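Choline binding protein PCPA (Streptococcus pneumoniae, PDB 4CP6) is a pneumococcal surface antigen that probably attaches to choline of the cell wall and carries a leucine-rich repeat domain. Local coordinates at residues Gln108-His113 with Ala135-Glu140; Ser156-Ser161 with Glu181-Leu186. One frame throughout, in Å; residues are numbered along the deposited sequence.

Interaction 1. Residues Gln108-His113 with Ala135-Glu140; sequences QKKGFH and AFDFSE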
loop_
_atom_site.group_PDB
_atom_site.type_symbol
_atom_site.label_atom_id
_atom_site.label_comp_id
_atom_site.label_asym_id
_atom_site.label_seq_id
_atom_site.Cartn_x
_atom_site.Cartn_y
_atom_site.Cartn_z
ATOM N N GLN A 108 8.757 -9.541 17.146
ATOM C CA GLN A 108 7.399 -10.060 17.027
ATOM C C GLN A 108 6.414 -8.974 16.584
ATOM O O GLN A 108 6.730 -7.775 16.591
ATOM C CB GLN A 108 6.948 -10.672 18.358
ATOM C CG GLN A 108 7.717 -11.952 18.696
ATOM C CD GLN A 108 7.431 -12.483 20.080
ATOM O OE1 GLN A 108 8.243 -13.255 20.668
ATOM N NE2 GLN A 108 6.305 -12.088 20.637
ATOM N N LYS A 109 5.193 -9.398 16.225
ATOM C CA LYS A 109 4.180 -8.453 15.746
ATOM C C LYS A 109 3.965 -7.331 16.746
ATOM O O LYS A 109 3.912 -7.583 17.959
ATOM C CB LYS A 109 2.833 -9.137 15.433
ATOM C CG LYS A 109 2.258 -9.962 16.556
ATOM C CD LYS A 109 1.016 -10.721 16.092
ATOM C CE LYS A 109 0.362 -11.359 17.289
ATOM N NZ LYS A 109 -1.009 -11.844 16.977
ATOM N N LYS A 110 3.897 -6.091 16.260
ATOM C CA LYS A 110 3.658 -4.929 17.125
ATOM C C LYS A 110 4.709 -4.778 18.225
ATOM O O LYS A 110 4.439 -4.122 19.243
ATOM C CB LYS A 110 2.225 -4.986 17.700
ATOM C CG LYS A 110 1.196 -4.748 16.593
ATOM C CD LYS A 110 -0.201 -4.574 17.088
ATOM C CE LYS A 110 -1.024 -4.085 15.920
ATOM N NZ LYS A 110 -2.406 -3.723 16.367
ATOM N N GLY A 111 5.934 -5.280 18.002
ATOM C CA GLY A 111 6.966 -5.127 19.039
ATOM C C GLY A 111 7.271 -3.679 19.369
ATOM O O GLY A 111 7.635 -3.377 20.513
ATOM N N PHE A 112 7.137 -2.757 18.390
ATOM C CA PHE A 112 7.418 -1.330 18.548
ATOM C C PHE A 112 6.240 -0.504 18.040
ATOM O O PHE A 112 6.422 0.614 17.554
ATOM C CB PHE A 112 8.707 -0.943 17.800
ATOM C CG PHE A 112 9.975 -1.563 18.340
ATOM C CD1 PHE A 112 10.359 -2.846 17.966
ATOM C CD2 PHE A 112 10.814 -0.842 19.181
ATOM C CE1 PHE A 112 11.568 -3.391 18.410
ATOM C CE2 PHE A 112 11.990 -1.398 19.659
ATOM C CZ PHE A 112 12.362 -2.669 19.283
ATOM N N HIS A 113 4.995 -1.026 18.189
ATOM C CA HIS A 113 3.842 -0.283 17.706
ATOM C C HIS A 113 3.851 1.149 18.286
ATOM O O HIS A 113 3.978 1.294 19.512
ATOM C CB HIS A 113 2.517 -0.980 18.083
ATOM C CG HIS A 113 1.364 -0.040 17.976
ATOM N ND1 HIS A 113 0.696 0.137 16.790
ATOM C CD2 HIS A 113 0.882 0.849 18.883
ATOM C CE1 HIS A 113 -0.176 1.117 17.005
ATOM N NE2 HIS A 113 -0.108 1.550 18.260
ATOM N N ALA A 135 5.317 -4.301 13.175
ATOM C CA ALA A 135 6.294 -4.060 14.241
ATOM C C ALA A 135 6.505 -2.587 14.552
ATOM O O ALA A 135 6.728 -2.247 15.726
ATOM C CB ALA A 135 7.611 -4.707 13.893
ATOM N N PHE A 136 6.423 -1.715 13.546
ATOM C CA PHE A 136 6.657 -0.287 13.710
ATOM C C PHE A 136 5.491 0.497 13.144
ATOM O O PHE A 136 5.686 1.647 12.732
ATOM C CB PHE A 136 7.967 0.123 13.002
ATOM C CG PHE A 136 9.212 -0.497 13.583
ATOM C CD1 PHE A 136 9.874 0.106 14.643
ATOM C CD2 PHE A 136 9.696 -1.718 13.107
ATOM C CE1 PHE A 136 11.035 -0.456 15.177
ATOM C CE2 PHE A 136 10.851 -2.289 13.656
ATOM C CZ PHE A 136 11.492 -1.660 14.702
ATOM N N ASP A 137 4.255 -0.059 13.174
ATOM C CA ASP A 137 3.176 0.733 12.612
ATOM C C ASP A 137 2.875 1.951 13.493
ATOM O O ASP A 137 3.020 1.897 14.720
ATOM C CB ASP A 137 1.925 -0.084 12.268
ATOM C CG ASP A 137 1.144 -0.639 13.431
ATOM O OD1 ASP A 137 1.726 -0.793 14.522
ATOM O OD2 ASP A 137 -0.063 -0.925 13.243
ATOM N N PHE A 138 2.510 3.069 12.868
ATOM C CA PHE A 138 2.185 4.330 13.560
ATOM C C PHE A 138 3.390 4.860 14.355
ATOM O O PHE A 138 3.223 5.683 15.262
ATOM C CB PHE A 138 0.936 4.164 14.465
ATOM C CG PHE A 138 -0.299 3.810 13.666
ATOM C CD1 PHE A 138 -1.061 4.803 13.051
ATOM C CD2 PHE A 138 -0.682 2.482 13.497
ATOM C CE1 PHE A 138 -2.200 4.477 12.316
ATOM C CE2 PHE A 138 -1.841 2.158 12.776
ATOM C CZ PHE A 138 -2.568 3.150 12.165
ATOM N N SER A 139 4.615 4.422 14.011
ATOM C CA SER A 139 5.772 4.880 14.765
ATOM C C SER A 139 6.180 6.316 14.396
ATOM O O SER A 139 5.776 6.857 13.341
ATOM C CB SER A 139 6.957 3.946 14.573
ATOM O OG SER A 139 7.635 4.246 13.365
ATOM N N GLU A 140 7.012 6.915 15.266
ATOM C CA GLU A 140 7.583 8.250 15.030
ATOM C C GLU A 140 9.020 8.135 14.500
ATOM O O GLU A 140 9.767 9.112 14.492
ATOM C CB GLU A 140 7.570 9.059 16.327
ATOM C CG GLU A 140 6.168 9.215 16.892
ATOM C CD GLU A 140 6.013 10.210 18.022
ATOM O OE1 GLU A 140 6.911 11.061 18.216
ATOM O OE2 GLU A 140 4.970 10.144 18.707
HETATM O O HOH W 1 -2.063 -1.184 14.989
#

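Interaction 2. Residues Ser156-Ser161 with Glu181-Leu186; sequences SAFSFS and EAFANL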
loop_
_atom_site.group_PDB
_atom_site.type_symbol
_atom_site.label_atom_id
_atom_site.label_comp_id
_atom_site.label_asym_id
_atom_site.label_seq_id
_atom_site.Cartn_x
_atom_site.Cartn_y
_atom_site.Cartn_z
ATOM N N SER A 156 2.406 -4.574 6.814
ATOM C CA SER A 156 2.211 -3.261 7.423
ATOM C C SER A 156 3.309 -2.930 8.439
ATOM O O SER A 156 3.070 -2.140 9.368
ATOM C CB SER A 156 0.825 -3.191 8.069
ATOM O OG SER A 156 -0.158 -3.249 7.044
ATOM N N ALA A 157 4.524 -3.486 8.254
ATOM C CA ALA A 157 5.561 -3.278 9.275
ATOM C C ALA A 157 5.885 -1.839 9.595
ATOM O O ALA A 157 6.126 -1.537 10.767
ATOM C CB ALA A 157 6.849 -4.018 8.905
ATOM N N PHE A 158 5.901 -0.939 8.611
ATOM C CA PHE A 158 6.216 0.470 8.879
ATOM C C PHE A 158 5.046 1.370 8.550
ATOM O O PHE A 158 5.202 2.587 8.544
ATOM C CB PHE A 158 7.472 0.926 8.080
ATOM C CG PHE A 158 8.721 0.202 8.505
ATOM C CD1 PHE A 158 9.463 0.647 9.594
ATOM C CD2 PHE A 158 9.116 -0.973 7.870
ATOM C CE1 PHE A 158 10.600 -0.045 10.024
ATOM C CE2 PHE A 158 10.251 -1.678 8.308
ATOM C CZ PHE A 158 10.973 -1.214 9.398
ATOM N N SER A 159 3.870 0.790 8.294
ATOM C CA SER A 159 2.704 1.542 7.881
ATOM C C SER A 159 2.423 2.679 8.845
ATOM O O SER A 159 2.447 2.484 10.074
ATOM C CB SER A 159 1.497 0.619 7.790
ATOM O OG SER A 159 0.338 1.322 7.360
ATOM N N PHE A 160 2.109 3.853 8.298
ATOM C CA PHE A 160 1.727 5.030 9.080
ATOM C C PHE A 160 2.880 5.610 9.905
ATOM O O PHE A 160 2.634 6.370 10.855
ATOM C CB PHE A 160 0.474 4.755 9.931
ATOM C CG PHE A 160 -0.772 5.396 9.383
ATOM C CD1 PHE A 160 -0.898 6.780 9.339
ATOM C CD2 PHE A 160 -1.834 4.622 8.947
ATOM C CE1 PHE A 160 -2.061 7.380 8.826
ATOM C CE2 PHE A 160 -2.987 5.218 8.425
ATOM C CZ PHE A 160 -3.100 6.591 8.400
ATOM N N SER A 161 4.131 5.287 9.537
ATOM C CA SER A 161 5.302 5.937 10.133
ATOM C C SER A 161 5.479 7.255 9.354
ATOM O O SER A 161 6.266 7.337 8.406
ATOM C CB SER A 161 6.541 5.046 10.035
ATOM O OG SER A 161 6.389 3.889 10.842
ATOM N N GLU A 181 1.596 -3.959 2.177
ATOM C CA GLU A 181 1.483 -2.647 2.829
ATOM C C GLU A 181 2.602 -2.322 3.800
ATOM O O GLU A 181 2.418 -1.444 4.654
ATOM C CB GLU A 181 0.109 -2.503 3.525
ATOM C CG GLU A 181 -1.027 -2.652 2.514
ATOM C CD GLU A 181 -2.423 -2.292 2.959
ATOM O OE1 GLU A 181 -2.544 -1.594 3.985
ATOM O OE2 GLU A 181 -3.380 -2.578 2.202
ATOM N N ALA A 182 3.787 -2.918 3.621
ATOM C CA ALA A 182 4.869 -2.629 4.586
ATOM C C ALA A 182 5.261 -1.161 4.624
ATOM O O ALA A 182 5.707 -0.686 5.676
ATOM C CB ALA A 182 6.080 -3.486 4.308
ATOM N N PHE A 183 5.126 -0.464 3.480
ATOM C CA PHE A 183 5.535 0.941 3.361
ATOM C C PHE A 183 4.348 1.811 2.998
ATOM O O PHE A 183 4.483 2.770 2.220
ATOM C CB PHE A 183 6.652 1.064 2.290
ATOM C CG PHE A 183 7.855 0.176 2.524
ATOM C CD1 PHE A 183 8.467 0.116 3.772
ATOM C CD2 PHE A 183 8.382 -0.595 1.490
ATOM C CE1 PHE A 183 9.555 -0.749 3.996
ATOM C CE2 PHE A 183 9.502 -1.413 1.706
ATOM C CZ PHE A 183 10.063 -1.496 2.955
ATOM N N ALA A 184 3.184 1.481 3.585
ATOM C CA ALA A 184 1.938 2.188 3.321
ATOM C C ALA A 184 1.766 3.393 4.258
ATOM O O ALA A 184 2.363 3.457 5.347
ATOM C CB ALA A 184 0.781 1.219 3.525
ATOM N N ASN A 185 0.939 4.361 3.827
ATOM C CA ASN A 185 0.579 5.534 4.649
ATOM C C ASN A 185 1.765 6.352 5.102
ATOM O O ASN A 185 1.742 6.905 6.231
ATOM C CB ASN A 185 -0.271 5.115 5.882
ATOM C CG ASN A 185 -1.490 4.343 5.476
ATOM O OD1 ASN A 185 -2.448 4.924 4.959
ATOM N ND2 ASN A 185 -1.445 3.009 5.643
ATOM N N LEU A 186 2.803 6.440 4.253
ATOM C CA LEU A 186 3.963 7.244 4.598
ATOM C C LEU A 186 3.854 8.649 4.032
ATOM O O LEU A 186 3.242 8.844 2.988
ATOM C CB LEU A 186 5.255 6.603 4.128
ATOM C CG LEU A 186 5.508 5.150 4.594
ATOM C CD1 LEU A 186 6.836 4.584 4.015
ATOM C CD2 LEU A 186 5.467 4.989 6.110
HETATM O O HOH W 2 -1.326 -0.919 6.343
#

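Interaction 1. Residues Gln108-His113 with Ala135-Glu140
The rings of Phe112 and Phe136 lie side by side with planes 11° apart, but the planes are offset until little of one ring faces the other; their centroids are 4.8 Å apart. The closest approach, from Phe112 CG to Phe136 CE1, is 3.5 Å. The pair is part of a row of phenylalanines, Phe112, Phe136 and Phe158, in a BspA-type leucine-rich repeat solenoid, in which equivalent loops of successive coils lie against each other. Phe158 of the following coil continues the row beyond Phe136, while Ile120 touches both side chains.

The His113 imidazole presents its edge to Asp137, with ND1 donating to OD1 at 2.7 Å. The donor meets the carboxylate from above its plane, and the two flat groups are turned 68° against each other. With CG anti to the backbone N (chi1 162°), His113 swings its ring across to this acid. Its CE1 comes within 3.8 Å of Phe138 CD2, a rim-to-rim meeting, and Tyr84 stacks on the imidazole.

Asp137 OD2 has other partners: a salt bridge to Arg134, and a water that donates to it and accepts from Lys110 NZ. Gathered around one carboxylate, these groups would be expected to stabilise its negative charge. In the backbone, Gln108-Gly111 and Phe136-Ser139 form type II turns, and the coils are joined where Phe112 N donates to Ala135 O at 2.7 Å.

Interaction 2. Residues Ser156-Ser161 with Glu181-Leu186
Glu181 begins the second loop by setting its CB against Ser156 OG, while its backbone O receives a CA-H...O contact from Ser156 CA. A water donates to its OE1 and also bonds Ser156 OG, bridging two adjacent coils of the leucine-rich repeat solenoid. Ala182 O then accepts from Phe158 N at 3.0 Å, and Phe183 runs alongside Phe158, both side chains buried, its ring edge at CE1 lying 3.9 Å from Phe158 CD2.

Ala184 O takes a fairly straight bond from Phe160 N (161° at the hydrogen) and also meets Ser159 CA. At Asn185 the contact turns to side chains. The amide lies flat over one face of the Phe160 ring, with the planes 7° apart, and CB makes a CH-pi contact 3.5 Å from the ring centroid. ND2 donates nearly within the amide plane to Ser159 OG at 3.0 Å, a bond that should fix the rotation of the amide. Ser159 OG is placed for it by standing anti to its own backbone N (chi1 -179°).

Leu186 closes the walk. Ser161 OG, hydrogen-bonded to Ser139 OG, also joins Ser161 N in donating to Phe158 O, and the Leu186 CD2 methyl packs 3.4 Å from that same oxygen.

Following the chain from the N terminus, strand 106-107 leads into 108-113, and a turn of the solenoid through strands 119-122 and 130-131 brings 135-140 alongside, closing the loop of interaction 1. The chain then passes strands 143-146 and 152-153 to reach 156-161, and one further turn, through 166-169 and 177-178, supplies 181-186 and closes interaction 2. The two loops follow in series, neither nesting nor crossing. Their centres are only about 10 Å apart, and 135-140 packs directly against 156-161: Phe136 N probably bonds Ala157 O, and Phe138 stacks on Phe160. Together they join four consecutive loops, each following one of the parallel-paired strands 106-107, 130-131, 152-153 and 177-178.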